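C-type lectin domain family 4, member b1 (Mus musculus, PDB 6LFJ) binds carbohydrate through a calcium-containing C-type lectin domain and, as a membrane receptor of innate and adaptive immunity, probably modulates immune reactivity and dendritic-cell maturation. Local coordinates at residues V19-S24 against K124-C129; L68-H73 against S97-K102; F90-E95 against Y107-I112. All blocks are in the same frame, centred on the assembly; numbering follows the deposited sequence. Where two conformers were deposited one is given.

All three contacts reach one mixed sheet of the C-type lectin fold. Contact 1 joins the loop after strand 15-18 to strand 126-132; 99 residues separate its two segments, and contacts 2 and 3 fall in that interval. Its centre is about 21 Å from that of contact 2 and about 20 Å from that of contact 3. Contacts 2 and 3 have centres about 18 Å apart, alternate in chain order, and meet where Leu68 CD2 packs on Trp91 CZ2 at 4.0 Å. Both touch the calcium ion and the mannose and so belong to the sugar site. Contact 1 lies away from the calcium-binding residues.

Contact 1: residues V19-S24 against K124-C129; sequences VPTVFS and KQKSVC
A water molecule ties Pro20 to Ser127: it donates to Pro20 O at 2.7 Å and accepts from Ser127 N at 3.2 Å. Lys126 NZ also points at this water, but that bond is weak, and it is doubtful because Lys126 was modelled in two conformers. In the C-type lectin fold this is the place where the chain leaves strand 15-18, an antiparallel neighbour of strand 126-132. Cys129 still pairs with Leu18 through the backbone. Two residues further on the chain reaches Pro20, where the direct strand pairing has ended and the water bridges Pro20 O and Ser127 N.

The proline ring packs against Ser127. Its CD rests 3.3 Å from Ser127 O, while CG lies 3.7 Å from Ser127 OG. Pro20 CG also lies 4.1 Å from Cys129 SG, the sulfur that is bonded to Cys35 SG of helix 28-37. With chi1 at 57°, Ser127 OG sits between its own backbone N and carbonyl carbon, which places the hydroxyl oxygen beside the proline ring.

Val19 splits its two branches. CG1, anti to the backbone N (chi1 179°), is 3.8 Å from Ser127 O and near the end of Lys126; in one of the two lysine conformers the Val19 and Lys126 side chains cross at about a right angle. The other methyl, Val19 CG2, packs against Val128 CG2 at 4.2 Å.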
loop_
_atom_site.group_PDB
_atom_site.type_symbol
_atom_site.label_atom_id
_atom_site.label_comp_id
_atom_site.label_asym_id
_atom_site.label_seq_id
_atom_site.Cartn_x
_atom_site.Cartn_y
_atom_site.Cartn_z
ATOM N N VAL A 19 13.323 14.344 0.316
ATOM C CA VAL A 19 13.705 14.923 -0.996
ATOM C C VAL A 19 15.228 14.914 -1.048
ATOM O O VAL A 19 15.880 15.678 -0.335
ATOM C CB VAL A 19 13.138 16.339 -1.163
ATOM C CG1 VAL A 19 13.543 16.940 -2.499
ATOM C CG2 VAL A 19 11.631 16.357 -0.990
ATOM N N PRO A 20 15.852 14.053 -1.873
ATOM C CA PRO A 20 17.306 14.053 -1.998
ATOM C C PRO A 20 17.748 15.326 -2.739
ATOM O O PRO A 20 17.498 15.451 -3.909
ATOM C CB PRO A 20 17.614 12.739 -2.734
ATOM C CG PRO A 20 16.335 12.346 -3.434
ATOM C CD PRO A 20 15.204 13.072 -2.742
ATOM N N THR A 21 18.348 16.267 -2.016
ATOM C CA THR A 21 18.635 17.644 -2.498
ATOM C C THR A 21 19.950 17.657 -3.285
ATOM O O THR A 21 20.014 18.383 -4.309
ATOM C CB THR A 21 18.658 18.642 -1.332
ATOM O OG1 THR A 21 17.347 19.210 -1.244
ATOM C CG2 THR A 21 19.705 19.729 -1.483
ATOM N N VAL A 22 20.973 16.932 -2.819
ATOM C CA VAL A 22 22.327 17.014 -3.435
ATOM C C VAL A 22 22.334 16.154 -4.696
ATOM O O VAL A 22 22.818 16.640 -5.727
ATOM C CB VAL A 22 23.455 16.652 -2.455
ATOM C CG1 VAL A 22 24.823 16.650 -3.141
ATOM C CG2 VAL A 22 23.447 17.604 -1.264
ATOM N N PHE A 23 21.796 14.939 -4.632
ATOM C CA PHE A 23 21.540 14.120 -5.842
ATOM C C PHE A 23 20.925 15.021 -6.924
ATOM O O PHE A 23 19.754 15.416 -6.811
ATOM C CB PHE A 23 20.624 12.951 -5.484
ATOM C CG PHE A 23 20.362 11.984 -6.608
ATOM C CD1 PHE A 23 21.384 11.191 -7.112
ATOM C CD2 PHE A 23 19.087 11.846 -7.136
ATOM C CE1 PHE A 23 21.137 10.289 -8.136
ATOM C CE2 PHE A 23 18.844 10.946 -8.159
ATOM C CZ PHE A 23 19.867 10.163 -8.652
ATOM N N SER A 24 21.698 15.396 -7.937
ATOM C CA SER A 24 21.188 16.265 -9.029
ATOM C C SER A 24 20.138 15.479 -9.826
ATOM O O SER A 24 20.122 14.223 -9.751
ATOM C CB SER A 24 22.293 16.808 -9.903
ATOM O OG SER A 24 23.263 15.811 -10.175
ATOM N N LYS A 124 15.258 14.184 -17.056
ATOM C CA LYS A 124 15.843 14.327 -15.705
ATOM C C LYS A 124 14.893 15.192 -14.871
ATOM O O LYS A 124 14.397 16.211 -15.356
ATOM C CB LYS A 124 17.261 14.888 -15.806
ATOM C CG LYS A 124 18.247 13.962 -16.501
ATOM C CD LYS A 124 19.659 14.498 -16.539
ATOM C CE LYS A 124 20.587 13.630 -17.360
ATOM N NZ LYS A 124 21.953 14.202 -17.406
ATOM N N GLN A 125 14.553 14.719 -13.685
ATOM C CA GLN A 125 13.667 15.437 -12.742
ATOM C C GLN A 125 14.249 15.265 -11.343
ATOM O O GLN A 125 15.126 14.393 -11.162
ATOM C CB GLN A 125 12.241 14.879 -12.779
ATOM C CG GLN A 125 11.547 14.982 -14.134
ATOM C CD GLN A 125 10.838 16.300 -14.329
ATOM O OE1 GLN A 125 9.707 16.485 -13.892
ATOM N NE2 GLN A 125 11.498 17.229 -15.004
ATOM N N LYS A 126 13.738 16.034 -10.403
ATOM C CA LYS A 126 13.987 15.780 -8.966
ATOM C C LYS A 126 13.122 14.579 -8.579
ATOM O O LYS A 126 12.449 14.023 -9.468
ATOM C CB LYS A 126 13.721 17.048 -8.149
ATOM C CG LYS A 126 14.779 18.133 -8.325
ATOM C CD LYS A 126 14.754 19.176 -7.230
ATOM C CE LYS A 126 14.602 18.584 -5.844
ATOM N NZ LYS A 126 15.868 18.563 -5.080
ATOM N N SER A 127 13.171 14.172 -7.325
ATOM C CA SER A 127 12.452 12.966 -6.867
ATOM C C SER A 127 12.155 13.084 -5.379
ATOM O O SER A 127 12.693 13.990 -4.726
ATOM C CB SER A 127 13.247 11.731 -7.185
ATOM O OG SER A 127 14.540 11.796 -6.606
ATOM N N VAL A 128 11.299 12.198 -4.885
ATOM C CA VAL A 128 11.030 12.100 -3.433
ATOM C C VAL A 128 10.906 10.615 -3.094
ATOM O O VAL A 128 10.361 9.837 -3.896
ATOM C CB VAL A 128 9.866 13.027 -3.018
ATOM C CG1 VAL A 128 8.717 13.022 -3.981
ATOM C CG2 VAL A 128 9.402 12.831 -1.593
ATOM N N CYS A 129 11.567 10.242 -2.008
ATOM C CA CYS A 129 11.752 8.851 -1.552
ATOM C C CYS A 129 10.911 8.646 -0.293
ATOM O O CYS A 129 10.736 9.616 0.461
ATOM C CB CYS A 129 13.217 8.574 -1.243
ATOM S SG CYS A 129 14.345 8.798 -2.643
HETATM O O HOH W 1 15.619 15.448 -5.785
#

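Contact 2: residues L68-H73 against S97-K102; sequences LWDTGH and SSDNEK. With CA (calcium ion), chain C; MAN (alpha-D-mannopyranose), chain G.
The imidazole of His73 meets the carboxylate of Asp99 at its edge, near the ring plane, with the two planes turned 41° apart. His73 ND1 donates to Asp99 OD2 over 2.6 Å, nearly straight at 163°, and uses the syn lone pair of that oxygen. The other flat group, the Trp69 indole, has Thr71 CG2 on one face, 3.5 Å above its plane. Here the end of strand 64-70 is joined to the loop of the C-type lectin domain that carries the Glu-Pro-Ser calcium motif.

Lys102 NZ is the hub. It donates to Gly72 O at 2.7 Å and to Asp99 O at 2.7 Å, both in the respective carbonyl planes, and forms salt bridges with Asp99 OD1 at 3.0 Å and Asp70 OD2 at 3.2 Å. Asp70 OD2 is approached from above its carboxylate plane, and its stronger partner is Arg74, through a salt bridge with NH2. These positive charges probably offset the closeness of the two aspartates. A bend at chi2 (-64°) takes the lysine chain across Asp70, with CD near Asp70 CB and OD2, and the amine then lies within the ring of acceptors.

The backbones are linked as well, from Asp70 N to Lys102 O, and Asp70 OD1 closes an Asx turn with Gly72 N. A type I turn runs from Ser98 to Glu101, and the residue before it and its last residue supply metal ligands: Ser97 OG binds the calcium ion at 2.4 Å and Glu101 OE1 does so at 2.5 Å.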
loop_
_atom_site.group_PDB
_atom_site.type_symbol
_atom_site.label_atom_id
_atom_site.label_comp_id
_atom_site.label_asym_id
_atom_site.label_seq_id
_atom_site.Cartn_x
_atom_site.Cartn_y
_atom_site.Cartn_z
ATOM N N LEU A 68 5.289 5.823 -9.719
ATOM C CA LEU A 68 4.186 5.355 -10.596
ATOM C C LEU A 68 4.708 5.272 -12.032
ATOM O O LEU A 68 5.295 6.270 -12.526
ATOM C CB LEU A 68 3.023 6.342 -10.500
ATOM C CG LEU A 68 1.675 5.882 -11.050
ATOM C CD1 LEU A 68 1.173 4.633 -10.340
ATOM C CD2 LEU A 68 0.646 6.992 -10.913
ATOM N N TRP A 69 4.480 4.134 -12.677
ATOM C CA TRP A 69 4.893 3.906 -14.078
ATOM C C TRP A 69 3.870 3.032 -14.785
ATOM O O TRP A 69 3.095 2.312 -14.115
ATOM C CB TRP A 69 6.304 3.337 -14.149
ATOM C CG TRP A 69 6.449 1.959 -13.591
ATOM C CD1 TRP A 69 6.427 1.574 -12.282
ATOM C CD2 TRP A 69 6.698 0.772 -14.361
ATOM N NE1 TRP A 69 6.624 0.220 -12.183
ATOM C CE2 TRP A 69 6.797 -0.298 -13.441
ATOM C CE3 TRP A 69 6.817 0.516 -15.731
ATOM C CZ2 TRP A 69 7.026 -1.607 -13.861
ATOM C CZ3 TRP A 69 7.035 -0.780 -16.144
ATOM C CH2 TRP A 69 7.139 -1.820 -15.220
ATOM N N ASP A 70 3.837 3.177 -16.102
ATOM C CA ASP A 70 2.872 2.515 -17.002
ATOM C C ASP A 70 3.522 1.230 -17.506
ATOM O O ASP A 70 4.447 1.337 -18.324
ATOM C CB ASP A 70 2.475 3.458 -18.133
ATOM C CG ASP A 70 1.436 2.864 -19.056
ATOM O OD1 ASP A 70 0.990 1.735 -18.778
ATOM O OD2 ASP A 70 1.094 3.538 -20.049
ATOM N N THR A 71 3.042 0.076 -17.034
ATOM C CA THR A 71 3.554 -1.263 -17.418
ATOM C C THR A 71 3.006 -1.677 -18.786
ATOM O O THR A 71 3.462 -2.694 -19.288
ATOM C CB THR A 71 3.201 -2.350 -16.393
ATOM O OG1 THR A 71 1.787 -2.552 -16.388
ATOM C CG2 THR A 71 3.625 -2.000 -14.990
ATOM N N GLY A 72 2.029 -0.964 -19.346
ATOM C CA GLY A 72 1.417 -1.344 -20.634
ATOM C C GLY A 72 0.861 -0.137 -21.357
ATOM O O GLY A 72 1.654 0.629 -21.921
ATOM N N HIS A 73 -0.457 0.038 -21.303
ATOM C CA HIS A 73 -1.206 1.148 -21.951
ATOM C C HIS A 73 -2.117 1.752 -20.893
ATOM O O HIS A 73 -3.244 1.268 -20.749
ATOM C CB HIS A 73 -1.975 0.623 -23.162
ATOM C CG HIS A 73 -1.083 -0.084 -24.116
ATOM N ND1 HIS A 73 -0.134 0.592 -24.821
ATOM C CD2 HIS A 73 -0.950 -1.392 -24.429
ATOM C CE1 HIS A 73 0.551 -0.260 -25.559
ATOM N NE2 HIS A 73 0.061 -1.486 -25.350
ATOM N N SER A 97 -1.653 12.204 -20.651
ATOM C CA SER A 97 -1.775 12.865 -21.970
ATOM C C SER A 97 -1.280 11.976 -23.108
ATOM O O SER A 97 -1.661 12.277 -24.226
ATOM C CB SER A 97 -1.039 14.175 -21.970
ATOM O OG SER A 97 0.372 13.967 -21.883
ATOM N N SER A 98 -0.435 10.968 -22.871
ATOM C CA SER A 98 0.286 10.293 -23.984
ATOM C C SER A 98 0.742 8.868 -23.632
ATOM O O SER A 98 1.494 8.693 -22.659
ATOM C CB SER A 98 1.451 11.142 -24.405
ATOM O OG SER A 98 2.297 10.421 -25.283
ATOM N N ASP A 99 0.410 7.883 -24.467
ATOM C CA ASP A 99 0.857 6.487 -24.216
ATOM C C ASP A 99 2.382 6.385 -24.373
ATOM O O ASP A 99 2.934 5.371 -23.933
ATOM C CB ASP A 99 0.100 5.475 -25.070
ATOM C CG ASP A 99 0.084 4.093 -24.445
ATOM O OD1 ASP A 99 -0.108 4.021 -23.217
ATOM O OD2 ASP A 99 0.273 3.108 -25.186
ATOM N N ASN A 100 3.060 7.409 -24.910
ATOM C CA ASN A 100 4.544 7.409 -25.023
ATOM C C ASN A 100 5.189 7.901 -23.716
ATOM O O ASN A 100 6.398 7.759 -23.599
ATOM C CB ASN A 100 5.028 8.235 -26.212
ATOM C CG ASN A 100 6.306 7.678 -26.793
ATOM O OD1 ASN A 100 6.560 6.474 -26.713
ATOM N ND2 ASN A 100 7.112 8.545 -27.380
ATOM N N GLU A 101 4.399 8.440 -22.782
ATOM C CA GLU A 101 4.881 8.962 -21.473
ATOM C C GLU A 101 4.570 7.919 -20.387
ATOM O O GLU A 101 3.393 7.815 -19.975
ATOM C CB GLU A 101 4.243 10.330 -21.195
ATOM C CG GLU A 101 4.748 11.436 -22.116
ATOM C CD GLU A 101 4.129 12.811 -21.874
ATOM O OE1 GLU A 101 2.914 12.870 -21.557
ATOM O OE2 GLU A 101 4.862 13.831 -21.983
ATOM N N LYS A 102 5.582 7.161 -19.945
ATOM C CA LYS A 102 5.362 5.950 -19.111
ATOM C C LYS A 102 5.709 6.207 -17.638
ATOM O O LYS A 102 5.448 5.307 -16.823
ATOM C CB LYS A 102 6.169 4.775 -19.671
ATOM C CG LYS A 102 5.816 4.351 -21.095
ATOM C CD LYS A 102 4.400 3.832 -21.219
ATOM C CE LYS A 102 4.140 3.060 -22.488
ATOM N NZ LYS A 102 2.687 2.939 -22.746
HETATM CA CA CA C . 1.739 14.279 -19.912
HETATM C C1 MAN G . 4.471 18.969 -21.838
HETATM C C2 MAN G . 4.776 17.606 -21.179
HETATM C C3 MAN G . 3.511 16.736 -21.168
HETATM C C4 MAN G . 2.380 17.466 -20.526
HETATM C C5 MAN G . 2.161 18.817 -21.198
HETATM C C6 MAN G . 1.238 19.682 -20.329
HETATM O O2 MAN G . 5.250 17.786 -19.861
HETATM O O3 MAN G . 3.771 15.563 -20.471
HETATM O O4 MAN G . 1.196 16.712 -20.687
HETATM O O5 MAN G . 3.351 19.599 -21.214
HETATM O O6 MAN G . 0.768 20.774 -21.107
#

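Contact 3: residues F90-E95 against Y107-I112; sequences FWHNGE and YYRRNI. With CA (calcium ion), chain C; MAN (alpha-D-mannopyranose), chain G.
His92 NE2 donates to Tyr107 O over 2.8 Å; the donor stands well above the carbonyl plane while the oxygen stays close to the imidazole plane. The same ring turns an edge, around CD2, toward the face of Tyr107, with the planes at 60° in an edge-to-face pair. Over a face of His92 lies Arg109, whose guanidinium is stacked flat, planes 4° apart, with its CG making a CH-pi contact to the ring. Arg109 was modelled in two conformers, and the stack and all the guanidinium bonds belong to one of them.

Each nitrogen of that guanidinium has a partner. Arg109 NE donates to Tyr107 OH at 2.8 Å, almost exactly straight at 177°. Arg109 NH1 reaches Asn93 O over 3.1 Å, on a lone pair in the carbonyl plane, and the bond from NH2 to the same oxygen is weak. The arginine chain, extended from CG to NE, runs over the His92 face and carries the guanidinium along it to Asn93 O.

This is the sugar-binding loop of a C-type lectin domain: a type II turn runs from His92 to Glu95, with Gly94 at positive phi, and Glu95 is the first ligand of the calcium site in sequence. Its OE1 binds the calcium ion at 2.5 Å, alongside Ser97, Glu101, Asn117, Asp118 and mannose O3 and O4.

The other oxygen, Glu95 OE2, lies 2.5 Å from mannose O4 and forms a long salt bridge to Arg109 NH2 at 3.6 Å, which two waters bridge as well. Both accept from NH2 and donate to OE2. The water that also donates to Asn93 O is 2.6 Å from Glu95 OE2; the one hydrogen-bonded to Tyr107 OH is 2.7 Å from Glu95 OE2.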
loop_
_atom_site.group_PDB
_atom_site.type_symbol
_atom_site.label_atom_id
_atom_site.label_comp_id
_atom_site.label_asym_id
_atom_site.label_seq_id
_atom_site.Cartn_x
_atom_site.Cartn_y
_atom_site.Cartn_z
ATOM N N PHE A 90 -4.410 11.948 -8.510
ATOM C CA PHE A 90 -4.224 13.416 -8.408
ATOM C C PHE A 90 -3.670 13.953 -9.723
ATOM O O PHE A 90 -2.860 14.878 -9.703
ATOM C CB PHE A 90 -3.344 13.700 -7.192
ATOM C CG PHE A 90 -3.978 13.166 -5.939
ATOM C CD1 PHE A 90 -5.069 13.813 -5.380
ATOM C CD2 PHE A 90 -3.574 11.954 -5.400
ATOM C CE1 PHE A 90 -5.707 13.285 -4.264
ATOM C CE2 PHE A 90 -4.208 11.435 -4.284
ATOM C CZ PHE A 90 -5.271 12.103 -3.717
ATOM N N TRP A 91 -4.119 13.377 -10.832
ATOM C CA TRP A 91 -3.707 13.790 -12.194
ATOM C C TRP A 91 -4.100 15.253 -12.394
ATOM O O TRP A 91 -5.229 15.586 -12.076
ATOM C CB TRP A 91 -4.366 12.896 -13.249
ATOM C CG TRP A 91 -3.929 11.462 -13.225
ATOM C CD1 TRP A 91 -4.666 10.390 -12.832
ATOM C CD2 TRP A 91 -2.660 10.937 -13.639
ATOM N NE1 TRP A 91 -3.940 9.234 -12.949
ATOM C CE2 TRP A 91 -2.705 9.539 -13.448
ATOM C CE3 TRP A 91 -1.489 11.505 -14.142
ATOM C CZ2 TRP A 91 -1.638 8.707 -13.769
ATOM C CZ3 TRP A 91 -0.424 10.686 -14.445
ATOM C CH2 TRP A 91 -0.502 9.304 -14.259
ATOM N N HIS A 92 -3.220 16.079 -12.945
ATOM C CA HIS A 92 -3.596 17.422 -13.454
ATOM C C HIS A 92 -4.680 17.283 -14.535
ATOM O O HIS A 92 -4.797 16.222 -15.178
ATOM C CB HIS A 92 -2.378 18.192 -13.988
ATOM C CG HIS A 92 -1.611 18.932 -12.949
ATOM N ND1 HIS A 92 -2.207 19.850 -12.100
ATOM C CD2 HIS A 92 -0.295 18.905 -12.633
ATOM C CE1 HIS A 92 -1.282 20.345 -11.295
ATOM N NE2 HIS A 92 -0.101 19.785 -11.604
ATOM N N ASN A 93 -5.450 18.337 -14.744
ATOM C CA ASN A 93 -6.451 18.382 -15.838
ATOM C C ASN A 93 -5.708 18.107 -17.160
ATOM O O ASN A 93 -4.611 18.683 -17.370
ATOM C CB ASN A 93 -7.247 19.688 -15.780
ATOM C CG ASN A 93 -8.154 19.782 -14.567
ATOM O OD1 ASN A 93 -8.648 18.776 -14.060
ATOM N ND2 ASN A 93 -8.390 20.992 -14.094
ATOM N N GLY A 94 -6.256 17.214 -17.989
ATOM C CA GLY A 94 -5.661 16.850 -19.292
ATOM C C GLY A 94 -4.559 15.809 -19.155
ATOM O O GLY A 94 -3.912 15.500 -20.168
ATOM N N GLU A 95 -4.315 15.297 -17.948
ATOM C CA GLU A 95 -3.318 14.216 -17.720
ATOM C C GLU A 95 -4.053 12.965 -17.247
ATOM O O GLU A 95 -5.110 13.054 -16.632
ATOM C CB GLU A 95 -2.246 14.633 -16.711
ATOM C CG GLU A 95 -1.549 15.940 -17.062
ATOM C CD GLU A 95 -0.798 15.978 -18.383
ATOM O OE1 GLU A 95 -0.457 14.914 -18.904
ATOM O OE2 GLU A 95 -0.520 17.092 -18.870
ATOM N N TYR A 107 3.991 18.083 -9.976
ATOM C CA TYR A 107 4.441 19.491 -10.091
ATOM C C TYR A 107 3.256 20.419 -9.840
ATOM O O TYR A 107 2.084 19.988 -9.834
ATOM C CB TYR A 107 5.138 19.722 -11.432
ATOM C CG TYR A 107 4.210 20.059 -12.570
ATOM C CD1 TYR A 107 3.512 19.065 -13.235
ATOM C CD2 TYR A 107 4.006 21.372 -12.963
ATOM C CE1 TYR A 107 2.657 19.359 -14.284
ATOM C CE2 TYR A 107 3.152 21.683 -14.007
ATOM C CZ TYR A 107 2.473 20.674 -14.669
ATOM O OH TYR A 107 1.623 20.953 -15.700
ATOM N N TYR A 108 3.592 21.681 -9.606
ATOM C CA TYR A 108 2.655 22.740 -9.181
ATOM C C TYR A 108 2.254 23.560 -10.400
ATOM O O TYR A 108 3.163 24.061 -11.064
ATOM C CB TYR A 108 3.348 23.639 -8.160
ATOM C CG TYR A 108 2.436 24.644 -7.519
ATOM C CD1 TYR A 108 1.683 24.298 -6.414
ATOM C CD2 TYR A 108 2.329 25.937 -8.009
ATOM C CE1 TYR A 108 0.847 25.215 -5.801
ATOM C CE2 TYR A 108 1.491 26.866 -7.415
ATOM C CZ TYR A 108 0.747 26.503 -6.302
ATOM O OH TYR A 108 -0.090 27.399 -5.702
ATOM N N ARG A 109 0.962 23.665 -10.690
ATOM C CA ARG A 109 0.428 24.610 -11.709
ATOM C C ARG A 109 -0.022 25.891 -10.991
ATOM O O ARG A 109 -0.789 25.783 -10.021
ATOM C CB ARG A 109 -0.725 23.963 -12.483
ATOM C CG ARG A 109 -0.293 22.928 -13.512
ATOM C CD ARG A 109 -1.439 22.539 -14.437
ATOM N NE ARG A 109 -1.076 21.532 -15.424
ATOM C CZ ARG A 109 -1.937 20.908 -16.223
ATOM N NH1 ARG A 109 -3.229 21.169 -16.155
ATOM N NH2 ARG A 109 -1.506 20.013 -17.086
ATOM N N ARG A 110 0.436 27.063 -11.439
ATOM C CA ARG A 110 0.094 28.320 -10.727
ATOM C C ARG A 110 -1.430 28.493 -10.770
ATOM O O ARG A 110 -2.045 28.145 -11.799
ATOM C CB ARG A 110 0.887 29.508 -11.275
ATOM C CG ARG A 110 0.326 30.145 -12.533
ATOM C CD ARG A 110 1.017 31.470 -12.802
ATOM N NE ARG A 110 0.509 32.112 -14.006
ATOM C CZ ARG A 110 0.798 31.745 -15.255
ATOM N NH1 ARG A 110 1.604 30.720 -15.492
ATOM N NH2 ARG A 110 0.272 32.408 -16.269
ATOM N N ASN A 111 -2.012 28.925 -9.649
ATOM C CA ASN A 111 -3.467 29.176 -9.472
ATOM C C ASN A 111 -4.259 27.871 -9.514
ATOM O O ASN A 111 -5.488 27.953 -9.626
ATOM C CB ASN A 111 -4.018 30.129 -10.534
ATOM C CG ASN A 111 -3.419 31.500 -10.381
ATOM O OD1 ASN A 111 -2.593 31.906 -11.196
ATOM N ND2 ASN A 111 -3.799 32.191 -9.317
ATOM N N ILE A 112 -3.598 26.720 -9.420
ATOM C CA ILE A 112 -4.288 25.402 -9.448
ATOM C C ILE A 112 -3.822 24.603 -8.240
ATOM O O ILE A 112 -4.663 24.215 -7.421
ATOM C CB ILE A 112 -4.001 24.643 -10.758
ATOM C CG1 ILE A 112 -4.458 25.419 -12.002
ATOM C CG2 ILE A 112 -4.595 23.243 -10.686
ATOM C CD1 ILE A 112 -5.956 25.484 -12.201
HETATM CA CA CA C . 1.739 14.279 -19.912
HETATM C C1 MAN G . 4.471 18.969 -21.838
HETATM C C2 MAN G . 4.776 17.606 -21.179
HETATM C C3 MAN G . 3.511 16.736 -21.168
HETATM C C4 MAN G . 2.380 17.466 -20.526
HETATM C C5 MAN G . 2.161 18.817 -21.198
HETATM C C6 MAN G . 1.238 19.682 -20.329
HETATM O O2 MAN G . 5.250 17.786 -19.861
HETATM O O3 MAN G . 3.771 15.563 -20.471
HETATM O O4 MAN G . 1.196 16.712 -20.687
HETATM O O5 MAN G . 3.351 19.599 -21.214
HETATM O O6 MAN G . 0.768 20.774 -21.107
HETATM O O HOH W 2 -2.391 18.805 -19.223
HETATM O O HOH W 3 0.640 18.747 -17.071
#